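Local coordinates for protein Ent-copalyl diphosphate synthase (Streptomyces platensis, PDB 5BP8) that belongs to the terpene cyclases, largely helical proteins related to the squalene-hopene cyclase family, at residues Cys340-His354 / Met395-Cys409. Sequence-based numbering, arbitrary orientation.
Sequences CFGVERTPSTSTNAH and MDKWHASPYYATACC. With SO4 (sulfate ion), chain B.
D396 holds its carboxyl group anti to its own backbone N (chi1 -178°), which carries it to the start of helix 349-365, while S350 turns OG between its backbone N and carbonyl carbon (chi1 73°) to meet it. D396 OD1 accepts from S348 OG through its syn lone pair at 2.6 Å and from S350 N, above the carboxylate plane, at 2.9 Å. On D396 OD2, S350 OG (2.7 Å) and W398 N arrive from opposite faces, the latter bond closing an Asx turn. S348 also N-caps the helix, its OG accepting from T351 N, and T349 OG1 donates to M395 O at 2.8 Å from above the carbonyl plane. K397 runs along S348 CB with its CG over one face of the W398 ring; its NZ hydrogen-bonds T346 O at 2.7 Å, in the carbonyl plane, and bonds a sulfate, probably from the crystallisation liquor, that R345 and T346 also hold. W398 CH2 lies at the edge of the F341 ring, 3.8 Å from F341 CE1, with C340 SG obliquely beside the indole. Farther along, within the squalene-hopene cyclase C-terminal domain, helices 349-354 and 402-409 run side by side at 26°, A353 CB lying on the backbone of C408. C408 SG stands 3.4 Å from H354 NE2, whose ring bonds D308 through ND1. Helix 370-386 covers T349 and C409. Four donors on one buried carboxylate, two of them backbone N-H groups and one at a helix start, would probably stabilise its negative charge and tie the start of helix 349-365 to the turn 396-399.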
loop_
_atom_site.group_PDB
_atom_site.type_symbol
_atom_site.label_atom_id
_atom_site.label_comp_id
_atom_site.label_asym_id
_atom_site.label_seq_id
_atom_site.Cartn_x
_atom_site.Cartn_y
_atom_site.Cartn_z
ATOM N N CYS A 340 13.358 8.300 0.787
ATOM C CA CYS A 340 12.851 6.949 0.522
ATOM C C CYS A 340 13.132 6.561 -0.926
ATOM O O CYS A 340 13.699 5.486 -1.220
ATOM C CB CYS A 340 11.349 6.851 0.831
ATOM S SG CYS A 340 10.729 5.151 0.664
ATOM N N PHE A 341 12.784 7.467 -1.836
ATOM C CA PHE A 341 13.208 7.357 -3.224
ATOM C C PHE A 341 14.288 8.397 -3.447
ATOM O O PHE A 341 14.573 9.234 -2.566
ATOM C CB PHE A 341 12.022 7.506 -4.174
ATOM C CG PHE A 341 11.132 6.303 -4.206
ATOM C CD1 PHE A 341 10.121 6.136 -3.257
ATOM C CD2 PHE A 341 11.302 5.317 -5.168
ATOM C CE1 PHE A 341 9.312 5.018 -3.277
ATOM C CE2 PHE A 341 10.495 4.195 -5.185
ATOM C CZ PHE A 341 9.483 4.051 -4.259
ATOM N N GLY A 342 14.952 8.345 -4.588
ATOM C CA GLY A 342 16.035 9.321 -4.821
ATOM C C GLY A 342 15.558 10.769 -4.847
ATOM O O GLY A 342 16.232 11.670 -4.318
ATOM N N VAL A 343 14.386 10.975 -5.450
ATOM C CA VAL A 343 13.752 12.265 -5.564
ATOM C C VAL A 343 12.380 12.160 -4.900
ATOM O O VAL A 343 11.607 11.262 -5.225
ATOM C CB VAL A 343 13.547 12.689 -7.034
ATOM C CG1 VAL A 343 12.919 14.081 -7.083
ATOM C CG2 VAL A 343 14.877 12.698 -7.782
ATOM N N GLU A 344 12.098 13.094 -4.016
ATOM C CA GLU A 344 10.797 13.170 -3.331
ATOM C C GLU A 344 10.540 14.542 -2.746
ATOM O O GLU A 344 11.468 15.264 -2.386
ATOM C CB GLU A 344 10.725 12.090 -2.218
ATOM C CG GLU A 344 11.521 12.479 -0.980
ATOM C CD GLU A 344 11.748 11.365 0.044
ATOM O OE1 GLU A 344 11.508 10.185 -0.222
ATOM O OE2 GLU A 344 12.222 11.700 1.136
ATOM N N ARG A 345 9.269 14.899 -2.598
ATOM C CA ARG A 345 8.910 16.164 -1.954
ATOM C C ARG A 345 8.701 16.060 -0.448
ATOM O O ARG A 345 8.969 17.028 0.278
ATOM C CB ARG A 345 7.645 16.700 -2.578
ATOM C CG ARG A 345 7.851 17.044 -4.035
ATOM C CD ARG A 345 6.525 17.293 -4.707
ATOM N NE ARG A 345 5.769 16.063 -4.777
ATOM C CZ ARG A 345 4.573 15.975 -5.338
ATOM N NH1 ARG A 345 4.001 17.071 -5.858
ATOM N NH2 ARG A 345 3.948 14.810 -5.353
ATOM N N THR A 346 8.242 14.898 0.006
ATOM C CA THR A 346 7.886 14.673 1.392
ATOM C C THR A 346 8.662 13.509 1.957
ATOM O O THR A 346 8.601 12.397 1.411
ATOM C CB THR A 346 6.376 14.362 1.475
ATOM O OG1 THR A 346 5.676 15.478 0.920
ATOM C CG2 THR A 346 5.935 14.165 2.900
ATOM N N PRO A 347 9.415 13.739 3.043
ATOM C CA PRO A 347 10.087 12.610 3.674
ATOM C C PRO A 347 9.129 11.647 4.362
ATOM O O PRO A 347 8.022 12.026 4.754
ATOM C CB PRO A 347 10.975 13.255 4.757
ATOM C CG PRO A 347 10.761 14.719 4.685
ATOM C CD PRO A 347 9.581 14.991 3.810
ATOM N N SER A 348 9.597 10.431 4.543
ATOM C CA SER A 348 8.881 9.388 5.236
ATOM C C SER A 348 9.464 9.139 6.628
ATOM O O SER A 348 10.661 8.865 6.777
ATOM C CB SER A 348 8.938 8.108 4.421
ATOM O OG SER A 348 8.477 7.007 5.174
ATOM N N THR A 349 8.616 9.200 7.643
ATOM C CA THR A 349 9.039 8.893 9.022
ATOM C C THR A 349 9.277 7.400 9.195
ATOM O O THR A 349 10.286 7.001 9.793
ATOM C CB THR A 349 7.992 9.359 10.055
ATOM O OG1 THR A 349 6.709 8.790 9.727
ATOM C CG2 THR A 349 7.890 10.877 10.069
ATOM N N SER A 350 8.400 6.559 8.614
ATOM C CA SER A 350 8.538 5.103 8.742
ATOM C C SER A 350 9.822 4.624 8.044
ATOM O O SER A 350 10.476 3.704 8.522
ATOM C CB SER A 350 7.294 4.339 8.207
ATOM O OG SER A 350 7.257 4.381 6.802
ATOM N N THR A 351 10.170 5.239 6.923
ATOM C CA THR A 351 11.392 4.888 6.198
ATOM C C THR A 351 12.634 5.155 7.069
ATOM O O THR A 351 13.521 4.307 7.196
ATOM C CB THR A 351 11.476 5.654 4.880
ATOM O OG1 THR A 351 10.365 5.287 4.039
ATOM C CG2 THR A 351 12.797 5.386 4.125
ATOM N N ASN A 352 12.678 6.332 7.670
ATOM C CA ASN A 352 13.791 6.674 8.554
ATOM C C ASN A 352 13.871 5.773 9.769
ATOM O O ASN A 352 14.970 5.355 10.149
ATOM C CB ASN A 352 13.756 8.148 8.919
ATOM C CG ASN A 352 14.335 9.018 7.818
ATOM O OD1 ASN A 352 15.544 9.356 7.828
ATOM N ND2 ASN A 352 13.511 9.355 6.837
ATOM N N ALA A 353 12.716 5.442 10.362
ATOM C CA ALA A 353 12.665 4.395 11.396
ATOM C C ALA A 353 13.283 3.080 10.937
ATOM O O ALA A 353 14.093 2.477 11.668
ATOM C CB ALA A 353 11.233 4.164 11.883
ATOM N N HIS A 354 12.922 2.612 9.733
ATOM C CA HIS A 354 13.425 1.344 9.255
ATOM C C HIS A 354 14.941 1.402 8.945
ATOM O O HIS A 354 15.675 0.429 9.180
ATOM C CB HIS A 354 12.561 0.838 8.070
ATOM C CG HIS A 354 11.157 0.516 8.482
ATOM N ND1 HIS A 354 10.069 0.628 7.635
ATOM C CD2 HIS A 354 10.665 0.105 9.672
ATOM C CE1 HIS A 354 8.972 0.309 8.295
ATOM N NE2 HIS A 354 9.302 -0.004 9.534
HETATM N N MSE A 395 3.008 10.508 11.996
HETATM C CA MSE A 395 2.271 10.156 10.772
HETATM C C MSE A 395 3.314 9.861 9.727
HETATM O O MSE A 395 4.428 10.397 9.776
HETATM C CB MSE A 395 1.417 11.321 10.287
HETATM C CG MSE A 395 -0.003 11.364 10.844
HETATM SE SE MSE A 395 -1.081 9.758 10.434
HETATM C CE MSE A 395 -1.602 9.796 8.545
ATOM N N ASP A 396 2.950 9.036 8.741
ATOM C CA ASP A 396 3.860 8.645 7.678
ATOM C C ASP A 396 3.155 8.726 6.338
ATOM O O ASP A 396 1.958 8.460 6.243
ATOM C CB ASP A 396 4.362 7.223 7.864
ATOM C CG ASP A 396 5.346 6.807 6.782
ATOM O OD1 ASP A 396 6.392 7.469 6.667
ATOM O OD2 ASP A 396 5.092 5.804 6.060
ATOM N N LYS A 397 3.921 9.067 5.315
ATOM C CA LYS A 397 3.390 9.218 3.973
ATOM C C LYS A 397 2.879 7.942 3.332
ATOM O O LYS A 397 2.130 8.024 2.376
ATOM C CB LYS A 397 4.445 9.862 3.045
ATOM C CG LYS A 397 5.581 8.951 2.640
ATOM C CD LYS A 397 6.676 9.715 1.887
ATOM C CE LYS A 397 6.218 10.159 0.509
ATOM N NZ LYS A 397 7.353 10.719 -0.276
ATOM N N TRP A 398 3.351 6.763 3.750
ATOM C CA TRP A 398 3.010 5.517 3.054
ATOM C C TRP A 398 1.743 4.829 3.581
ATOM O O TRP A 398 1.350 3.824 3.033
ATOM C CB TRP A 398 4.166 4.502 3.121
ATOM C CG TRP A 398 5.444 5.028 2.494
ATOM C CD1 TRP A 398 6.669 5.127 3.093
ATOM C CD2 TRP A 398 5.604 5.554 1.159
ATOM N NE1 TRP A 398 7.590 5.662 2.200
ATOM C CE2 TRP A 398 6.958 5.943 1.018
ATOM C CE3 TRP A 398 4.739 5.731 0.071
ATOM C CZ2 TRP A 398 7.457 6.518 -0.163
ATOM C CZ3 TRP A 398 5.240 6.304 -1.107
ATOM C CH2 TRP A 398 6.589 6.678 -1.214
ATOM N N HIS A 399 1.141 5.348 4.640
ATOM C CA HIS A 399 0.107 4.619 5.349
ATOM C C HIS A 399 -0.903 5.612 5.891
ATOM O O HIS A 399 -0.554 6.670 6.424
ATOM C CB HIS A 399 0.773 3.788 6.429
ATOM C CG HIS A 399 -0.009 2.608 6.907
ATOM N ND1 HIS A 399 -1.146 2.717 7.674
ATOM C CD2 HIS A 399 0.226 1.286 6.782
ATOM C CE1 HIS A 399 -1.582 1.519 7.991
ATOM N NE2 HIS A 399 -0.756 0.630 7.471
ATOM N N ALA A 400 -2.181 5.253 5.778
ATOM C CA ALA A 400 -3.284 6.068 6.290
ATOM C C ALA A 400 -3.404 6.154 7.814
ATOM O O ALA A 400 -4.070 7.042 8.308
ATOM C CB ALA A 400 -4.604 5.522 5.726
ATOM N N SER A 401 -2.808 5.211 8.548
ATOM C CA SER A 401 -2.986 5.096 9.983
ATOM C C SER A 401 -1.824 5.692 10.813
ATOM O O SER A 401 -0.649 5.365 10.575
ATOM C CB SER A 401 -3.110 3.621 10.364
ATOM O OG SER A 401 -3.295 3.508 11.749
ATOM N N PRO A 402 -2.149 6.513 11.813
ATOM C CA PRO A 402 -1.090 6.928 12.734
ATOM C C PRO A 402 -0.575 5.775 13.589
ATOM O O PRO A 402 0.514 5.892 14.219
ATOM C CB PRO A 402 -1.767 7.974 13.585
ATOM C CG PRO A 402 -3.199 7.614 13.593
ATOM C CD PRO A 402 -3.482 6.971 12.265
ATOM N N TYR A 403 -1.332 4.676 13.647
ATOM C CA TYR A 403 -0.910 3.511 14.433
ATOM C C TYR A 403 0.286 2.828 13.790
ATOM O O TYR A 403 1.191 2.376 14.508
ATOM C CB TYR A 403 -2.092 2.569 14.703
ATOM C CG TYR A 403 -3.154 3.346 15.445
ATOM C CD1 TYR A 403 -2.983 3.708 16.796
ATOM C CD2 TYR A 403 -4.285 3.811 14.788
ATOM C CE1 TYR A 403 -3.934 4.475 17.453
ATOM C CE2 TYR A 403 -5.236 4.568 15.444
ATOM C CZ TYR A 403 -5.058 4.904 16.767
ATOM O OH TYR A 403 -6.026 5.679 17.377
ATOM N N TYR A 404 0.317 2.777 12.457
ATOM C CA TYR A 404 1.504 2.265 11.743
ATOM C C TYR A 404 2.721 3.142 12.017
ATOM O O TYR A 404 3.789 2.635 12.448
ATOM C CB TYR A 404 1.280 2.207 10.233
ATOM C CG TYR A 404 2.481 1.713 9.459
ATOM C CD1 TYR A 404 2.900 0.411 9.590
ATOM C CD2 TYR A 404 3.187 2.550 8.602
ATOM C CE1 TYR A 404 3.991 -0.065 8.882
ATOM C CE2 TYR A 404 4.299 2.082 7.885
ATOM C CZ TYR A 404 4.700 0.778 8.051
ATOM O OH TYR A 404 5.752 0.209 7.375
ATOM N N ALA A 405 2.574 4.440 11.740
ATOM C CA ALA A 405 3.707 5.387 11.804
ATOM C C ALA A 405 4.271 5.456 13.230
ATOM O O ALA A 405 5.510 5.382 13.442
ATOM C CB ALA A 405 3.281 6.756 11.328
ATOM N N THR A 406 3.365 5.478 14.204
ATOM C CA THR A 406 3.792 5.607 15.604
ATOM C C THR A 406 4.509 4.343 16.088
ATOM O O THR A 406 5.534 4.426 16.792
ATOM C CB THR A 406 2.600 5.947 16.514
ATOM O OG1 THR A 406 1.973 7.145 16.031
ATOM C CG2 THR A 406 3.077 6.213 17.957
ATOM N N ALA A 407 3.999 3.177 15.711
ATOM C CA ALA A 407 4.668 1.935 16.045
ATOM C C ALA A 407 6.048 1.879 15.409
ATOM O O ALA A 407 7.033 1.557 16.116
ATOM C CB ALA A 407 3.871 0.730 15.615
ATOM N N CYS A 408 6.140 2.189 14.113
ATOM C CA CYS A 408 7.440 2.121 13.415
ATOM C C CYS A 408 8.498 2.979 14.150
ATOM O O CYS A 408 9.597 2.503 14.445
ATOM C CB CYS A 408 7.346 2.591 11.979
ATOM S SG CYS A 408 6.491 1.401 10.891
ATOM N N CYS A 409 8.159 4.232 14.406
ATOM C CA CYS A 409 9.104 5.207 14.933
ATOM C C CYS A 409 9.450 4.947 16.371
ATOM O O CYS A 409 10.636 4.990 16.738
ATOM C CB CYS A 409 8.559 6.623 14.763
ATOM S SG CYS A 409 8.444 7.088 13.035
HETATM S S SO4 B . 6.455 12.775 -3.044
HETATM O O1 SO4 B . 6.783 13.216 -1.665
HETATM O O2 SO4 B . 7.261 13.630 -3.980
HETATM O O3 SO4 B . 6.677 11.369 -3.252
HETATM O O4 SO4 B . 5.035 13.094 -3.277
HETATM O O HOH W 1 9.321 9.053 -1.367
HETATM O O HOH W 2 6.031 10.970 6.356
HETATM O O HOH W 3 7.080 1.854 5.937
#